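Local coordinates for protein alpha-pyrone synthesis polyketide synthase-like Pks18 (Mycobacterium tuberculosis, PDB 1TED) that probably extends medium- and long-chain acyl-CoA starters with malonyl-CoA to make tri- and tetraketide alpha-pyrones, working as a homodimeric type III polyketide synthase, at residues Pro70-Lys75 with Asp217-Ser222; Asn208-Asp213 with Asn269-Thr274. All blocks are in the same frame, centred on the assembly; numbering follows the deposited sequence.

Contact 1 (Pro70-Lys75 with Asp217-Ser222); sequences PRVYQK and DVVIHS. With MYR (myristic acid), chain E.
Tyr73 lays one face of its ring over the CB of Ser222, a CH-pi contact with CB 3.6 Å from the ring centroid and 19° off the normal. From CB, which points past the 217-222 helix, the Tyr73 side chain is swung across by a chi1 of -99°, and each atom further along the ring finds the serine. CD1 and CD2 stand at the limit of touching Ser222 CB, Tyr73 CE1 comes to 3.5 Å from Ser222 CB, and Tyr73 CZ lies 3.4 Å from the same carbon. At the tip, Tyr73 OH stands beside Ser222 CA and 3.4 Å from the carbonyl O of His221. A small residue suits the place under the ring, and Ser222 ties its own hydroxyl down: OG donates to Val219 O at 2.9 Å, on the same face of that carbonyl as the backbone N of Ser222.

The helical segments 70-74 and 217-222, parts of helices 68-74 and 215-223, run at 41° to each other in the N-terminal half of the thiolase fold, and the second carries His221, which probably binds substrate. Myristic acid lies over one face of the His221 imidazole, with its C7 3.1 Å above the plane, over the centre. Further along the interface Val72 CG1 presses on Val218 CG1 at 3.3 Å, and Val72 CG2, anti to the backbone N, meets Val219 CG2 at 3.5 Å, both tight. Two short beta-branched methyls let Val72 address both neighbours, while helix 49-57 lines Tyr73 through Gln49, Ala53 and Val56.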
loop_
_atom_site.group_PDB
_atom_site.type_symbol
_atom_site.label_atom_id
_atom_site.label_comp_id
_atom_site.label_asym_id
_atom_site.label_seq_id
_atom_site.Cartn_x
_atom_site.Cartn_y
_atom_site.Cartn_z
ATOM N N PRO A 70 32.400 13.148 11.262
ATOM C CA PRO A 70 33.103 12.104 12.014
ATOM C C PRO A 70 32.354 11.568 13.238
ATOM O O PRO A 70 32.357 10.361 13.483
ATOM C CB PRO A 70 34.418 12.784 12.383
ATOM C CG PRO A 70 34.661 13.673 11.213
ATOM C CD PRO A 70 33.299 14.285 10.996
ATOM N N ARG A 71 31.723 12.459 14.003
ATOM C CA ARG A 71 30.973 12.058 15.197
ATOM C C ARG A 71 29.761 11.228 14.794
ATOM O O ARG A 71 29.588 10.088 15.229
ATOM C CB ARG A 71 30.477 13.286 15.965
ATOM C CG ARG A 71 31.534 14.310 16.299
ATOM C CD ARG A 71 30.896 15.552 16.903
ATOM N NE ARG A 71 31.631 16.760 16.542
ATOM C CZ ARG A 71 31.089 17.970 16.462
ATOM N NH1 ARG A 71 29.798 18.138 16.727
ATOM N NH2 ARG A 71 31.831 19.007 16.092
ATOM N N VAL A 72 28.922 11.830 13.957
ATOM C CA VAL A 72 27.708 11.192 13.475
ATOM C C VAL A 72 28.019 10.018 12.549
ATOM O O VAL A 72 27.236 9.698 11.660
ATOM C CB VAL A 72 26.814 12.223 12.729
ATOM C CG1 VAL A 72 27.535 12.740 11.500
ATOM C CG2 VAL A 72 25.478 11.599 12.346
ATOM N N TYR A 73 29.163 9.381 12.749
ATOM C CA TYR A 73 29.548 8.237 11.925
ATOM C C TYR A 73 30.219 7.185 12.787
ATOM O O TYR A 73 30.009 5.989 12.589
ATOM C CB TYR A 73 30.483 8.666 10.780
ATOM C CG TYR A 73 29.772 8.843 9.450
ATOM C CD1 TYR A 73 29.440 7.743 8.661
ATOM C CD2 TYR A 73 29.375 10.109 9.014
ATOM C CE1 TYR A 73 28.722 7.901 7.474
ATOM C CE2 TYR A 73 28.659 10.277 7.833
ATOM C CZ TYR A 73 28.334 9.171 7.072
ATOM O OH TYR A 73 27.591 9.339 5.927
ATOM N N GLN A 74 31.026 7.627 13.748
ATOM C CA GLN A 74 31.677 6.678 14.629
ATOM C C GLN A 74 30.658 6.215 15.662
ATOM O O GLN A 74 30.865 5.214 16.347
ATOM C CB GLN A 74 32.902 7.300 15.313
ATOM C CG GLN A 74 32.660 8.629 16.001
ATOM C CD GLN A 74 33.918 9.172 16.661
ATOM O OE1 GLN A 74 34.976 9.271 16.029
ATOM N NE2 GLN A 74 33.809 9.533 17.938
ATOM N N LYS A 75 29.546 6.938 15.755
ATOM C CA LYS A 75 28.494 6.582 16.700
ATOM C C LYS A 75 27.363 5.789 16.028
ATOM O O LYS A 75 26.349 5.494 16.653
ATOM C CB LYS A 75 27.935 7.846 17.367
ATOM N N ASP A 217 19.383 14.792 8.363
ATOM C CA ASP A 217 19.782 14.351 7.036
ATOM C C ASP A 217 21.134 13.654 7.116
ATOM O O ASP A 217 21.313 12.576 6.554
ATOM C CB ASP A 217 19.870 15.533 6.077
ATOM C CG ASP A 217 19.621 15.125 4.635
ATOM O OD1 ASP A 217 18.440 14.901 4.279
ATOM O OD2 ASP A 217 20.601 15.015 3.861
ATOM N N VAL A 218 22.083 14.266 7.820
ATOM C CA VAL A 218 23.413 13.682 7.971
ATOM C C VAL A 218 23.318 12.329 8.660
ATOM O O VAL A 218 24.038 11.390 8.308
ATOM C CB VAL A 218 24.343 14.588 8.814
ATOM C CG1 VAL A 218 25.659 13.871 9.085
ATOM C CG2 VAL A 218 24.590 15.912 8.086
ATOM N N VAL A 219 22.425 12.243 9.647
ATOM C CA VAL A 219 22.214 11.013 10.401
ATOM C C VAL A 219 21.610 9.912 9.527
ATOM O O VAL A 219 22.062 8.768 9.553
ATOM C CB VAL A 219 21.293 11.266 11.624
ATOM C CG1 VAL A 219 20.851 9.935 12.237
ATOM C CG2 VAL A 219 22.033 12.102 12.660
ATOM N N ILE A 220 20.580 10.264 8.768
ATOM C CA ILE A 220 19.921 9.314 7.881
ATOM C C ILE A 220 20.916 8.788 6.841
ATOM O O ILE A 220 20.966 7.592 6.557
ATOM C CB ILE A 220 18.713 9.995 7.172
ATOM C CG1 ILE A 220 17.411 9.434 7.723
ATOM C CG2 ILE A 220 18.784 9.819 5.683
ATOM C CD1 ILE A 220 17.159 9.793 9.158
ATOM N N HIS A 221 21.718 9.689 6.290
ATOM C CA HIS A 221 22.689 9.307 5.282
ATOM C C HIS A 221 23.841 8.490 5.842
ATOM O O HIS A 221 24.616 7.901 5.090
ATOM C CB HIS A 221 23.214 10.547 4.565
ATOM C CG HIS A 221 22.236 11.140 3.600
ATOM N ND1 HIS A 221 22.523 11.313 2.261
ATOM C CD2 HIS A 221 20.979 11.608 3.776
ATOM C CE1 HIS A 221 21.485 11.863 1.658
ATOM N NE2 HIS A 221 20.535 12.052 2.553
ATOM N N SER A 222 23.956 8.442 7.163
ATOM C CA SER A 222 25.025 7.664 7.771
ATOM C C SER A 222 24.464 6.315 8.208
ATOM O O SER A 222 25.220 5.382 8.488
ATOM C CB SER A 222 25.614 8.393 8.991
ATOM O OG SER A 222 24.804 8.227 10.147
HETATM C C1 MYR E . 25.762 7.625 1.704
HETATM O O1 MYR E . 26.685 6.817 1.636
HETATM O O2 MYR E . 25.896 8.638 2.392
HETATM C C2 MYR E . 24.458 7.379 0.941
HETATM C C3 MYR E . 23.303 7.103 1.906
HETATM C C4 MYR E . 22.004 6.825 1.145
HETATM C C5 MYR E . 20.833 6.594 2.101
HETATM C C6 MYR E . 20.485 7.843 2.915
HETATM C C7 MYR E . 19.881 8.961 2.059
HETATM C C8 MYR E . 18.496 8.597 1.520
HETATM C C9 MYR E . 17.482 8.403 2.649
HETATM C C10 MYR E . 16.147 7.901 2.098
HETATM C C11 MYR E . 15.151 7.644 3.231
HETATM C C12 MYR E . 13.831 7.091 2.690
HETATM C C13 MYR E . 12.876 6.769 3.841
HETATM C C14 MYR E . 11.565 6.177 3.320
#

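Contact 2 (Asn208-Asp213 with Asn269-Thr274); sequences NAVFAD and NHNGIT. With MYR (myristic acid), chain E.
The loop 208-213 runs beside a type I turn, Asn269 to Gly272, whose ends are joined by paired backbone bonds between Asn269 and Gly272, and the chains come closest where the CA atoms of Asn208 and Gly272 lie 4.9 Å apart. The side chains of Val210 and Asn271 cross at about a right angle: Val210 CG1 touches Asn271 ND2 at 3.1 Å, while Val210 CG2 sits 3.3 Å from the backbone O of Asn271. With chi1 of 54°, the Asn271 amide is swung over toward the valine. Gly272, with no side chain, suits backbone angles of 138/166° that would bring a CB against the preceding carbonyl O.

The turn belongs to the hairpin of strands 264-269 and 272-277. This hairpin is part of the C-terminal region of the chalcone synthase-like chain and the loop 208-213 part of the N-terminal one, and they meet beside the acyl tunnel. Asn208 packs its CB over the backbone of Ile273, 3.5 Å from that residue's O, and a water bridges the segments, donating to Asn208 O at 2.9 Å and to Ile273 O at 2.6 Å. Ile273 turns its CG2 to the far end of myristic acid, 3.8 Å from C14, an apolar branch well matched to an alkyl chain. Phe211 instead stands at the carboxylate end, and Met106 of helix 102-125 packs on both Asn208 and Ile273.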
loop_
_atom_site.group_PDB
_atom_site.type_symbol
_atom_site.label_atom_id
_atom_site.label_comp_id
_atom_site.label_asym_id
_atom_site.label_seq_id
_atom_site.Cartn_x
_atom_site.Cartn_y
_atom_site.Cartn_z
ATOM N N ASN A 208 17.956 7.785 -3.107
ATOM C CA ASN A 208 17.427 9.073 -2.672
ATOM C C ASN A 208 18.467 9.966 -1.998
ATOM O O ASN A 208 18.118 10.962 -1.368
ATOM C CB ASN A 208 16.235 8.875 -1.720
ATOM C CG ASN A 208 15.036 8.216 -2.401
ATOM O OD1 ASN A 208 14.904 6.990 -2.410
ATOM N ND2 ASN A 208 14.161 9.032 -2.977
ATOM N N ALA A 209 19.742 9.614 -2.137
ATOM C CA ALA A 209 20.826 10.401 -1.536
ATOM C C ALA A 209 20.774 11.874 -1.961
ATOM O O ALA A 209 20.601 12.187 -3.143
ATOM C CB ALA A 209 22.167 9.803 -1.917
ATOM N N VAL A 210 20.937 12.776 -0.998
ATOM C CA VAL A 210 20.897 14.207 -1.286
ATOM C C VAL A 210 22.007 14.983 -0.569
ATOM O O VAL A 210 22.530 15.966 -1.098
ATOM C CB VAL A 210 19.516 14.798 -0.903
ATOM C CG1 VAL A 210 19.543 16.297 -1.009
ATOM C CG2 VAL A 210 18.445 14.250 -1.836
ATOM N N PHE A 211 22.354 14.530 0.634
ATOM C CA PHE A 211 23.396 15.145 1.453
ATOM C C PHE A 211 23.091 16.595 1.818
ATOM O O PHE A 211 23.790 17.515 1.406
ATOM C CB PHE A 211 24.751 15.046 0.736
ATOM C CG PHE A 211 25.223 13.625 0.521
ATOM C CD1 PHE A 211 25.789 12.898 1.564
ATOM C CD2 PHE A 211 25.078 13.007 -0.719
ATOM C CE1 PHE A 211 26.202 11.578 1.377
ATOM C CE2 PHE A 211 25.489 11.685 -0.912
ATOM C CZ PHE A 211 26.052 10.972 0.140
ATOM N N ALA A 212 22.032 16.789 2.601
ATOM C CA ALA A 212 21.628 18.120 3.053
ATOM C C ALA A 212 22.410 18.502 4.326
ATOM O O ALA A 212 23.097 17.665 4.911
ATOM C CB ALA A 212 20.123 18.142 3.318
ATOM N N ASP A 213 22.284 19.757 4.750
ATOM C CA ASP A 213 22.999 20.282 5.918
ATOM C C ASP A 213 22.586 19.857 7.325
ATOM O O ASP A 213 23.444 19.726 8.195
ATOM C CB ASP A 213 22.994 21.817 5.905
ATOM C CG ASP A 213 23.712 22.405 4.708
ATOM O OD1 ASP A 213 24.683 21.777 4.217
ATOM O OD2 ASP A 213 23.310 23.510 4.270
ATOM N N ASN A 269 10.298 14.779 -1.355
ATOM C CA ASN A 269 10.853 16.073 -1.734
ATOM C C ASN A 269 11.188 16.069 -3.222
ATOM O O ASN A 269 11.335 15.010 -3.839
ATOM C CB ASN A 269 12.128 16.403 -0.957
ATOM C CG ASN A 269 11.868 16.709 0.501
ATOM O OD1 ASN A 269 10.845 17.301 0.856
ATOM N ND2 ASN A 269 12.810 16.321 1.358
ATOM N N HIS A 270 11.322 17.269 -3.780
ATOM C CA HIS A 270 11.627 17.448 -5.197
ATOM C C HIS A 270 12.888 16.717 -5.621
ATOM O O HIS A 270 13.044 16.376 -6.792
ATOM C CB HIS A 270 11.781 18.933 -5.528
ATOM C CG HIS A 270 12.985 19.572 -4.908
ATOM N ND1 HIS A 270 12.976 20.104 -3.636
ATOM C CD2 HIS A 270 14.239 19.757 -5.385
ATOM C CE1 HIS A 270 14.173 20.592 -3.357
ATOM N NE2 HIS A 270 14.958 20.393 -4.402
ATOM N N ASN A 271 13.789 16.488 -4.671
ATOM C CA ASN A 271 15.035 15.797 -4.964
ATOM C C ASN A 271 15.126 14.416 -4.333
ATOM O O ASN A 271 16.207 13.843 -4.229
ATOM C CB ASN A 271 16.233 16.647 -4.527
ATOM C CG ASN A 271 16.157 17.082 -3.063
ATOM O OD1 ASN A 271 15.155 16.850 -2.366
ATOM N ND2 ASN A 271 17.228 17.730 -2.593
ATOM N N GLY A 272 13.989 13.876 -3.919
ATOM C CA GLY A 272 13.995 12.555 -3.330
ATOM C C GLY A 272 13.118 12.365 -2.107
ATOM O O GLY A 272 12.637 13.323 -1.495
ATOM N N ILE A 273 12.902 11.100 -1.767
ATOM C CA ILE A 273 12.113 10.752 -0.606
ATOM C C ILE A 273 13.021 10.941 0.602
ATOM O O ILE A 273 14.237 10.774 0.503
ATOM C CB ILE A 273 11.644 9.289 -0.670
ATOM C CG1 ILE A 273 10.658 9.113 -1.834
ATOM C CG2 ILE A 273 11.007 8.891 0.651
ATOM C CD1 ILE A 273 10.346 7.677 -2.154
ATOM N N THR A 274 12.432 11.301 1.733
ATOM C CA THR A 274 13.200 11.525 2.935
ATOM C C THR A 274 12.463 11.008 4.165
ATOM O O THR A 274 11.266 10.725 4.113
ATOM C CB THR A 274 13.482 13.024 3.111
ATOM O OG1 THR A 274 14.464 13.206 4.135
ATOM C CG2 THR A 274 12.203 13.761 3.493
HETATM C C1 MYR E . 25.762 7.625 1.704
HETATM O O1 MYR E . 26.685 6.817 1.636
HETATM O O2 MYR E . 25.896 8.638 2.392
HETATM C C2 MYR E . 24.458 7.379 0.941
HETATM C C3 MYR E . 23.303 7.103 1.906
HETATM C C4 MYR E . 22.004 6.825 1.145
HETATM C C5 MYR E . 20.833 6.594 2.101
HETATM C C6 MYR E . 20.485 7.843 2.915
HETATM C C7 MYR E . 19.881 8.961 2.059
HETATM C C8 MYR E . 18.496 8.597 1.520
HETATM C C9 MYR E . 17.482 8.403 2.649
HETATM C C10 MYR E . 16.147 7.901 2.098
HETATM C C11 MYR E . 15.151 7.644 3.231
HETATM C C12 MYR E . 13.831 7.091 2.690
HETATM C C13 MYR E . 12.876 6.769 3.841
HETATM C C14 MYR E . 11.565 6.177 3.320
HETATM O O HOH W 1 16.104 12.497 0.103
#

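Overall arrangement
Both contacts border the same myristic acid from different sides, their centres 15 Å apart. Contact 1 is partly buried and joins two helices of the N-terminal half through valine methyls and a ring over a serine; contact 2 is buried and joins a loop of that half to a hairpin of the C-terminal half, with a bridging water and the Asn271 amide against a valine. They meet directly where Asp217 OD2 probably accepts a hydrogen bond from Ala212 N and the imidazole of His221 packs on the backbone of 209-211. Contact 2 also reaches the dimer interface, since Arg103 of the second subunit bonds Asn269, whereas contact 1 touches no other chain.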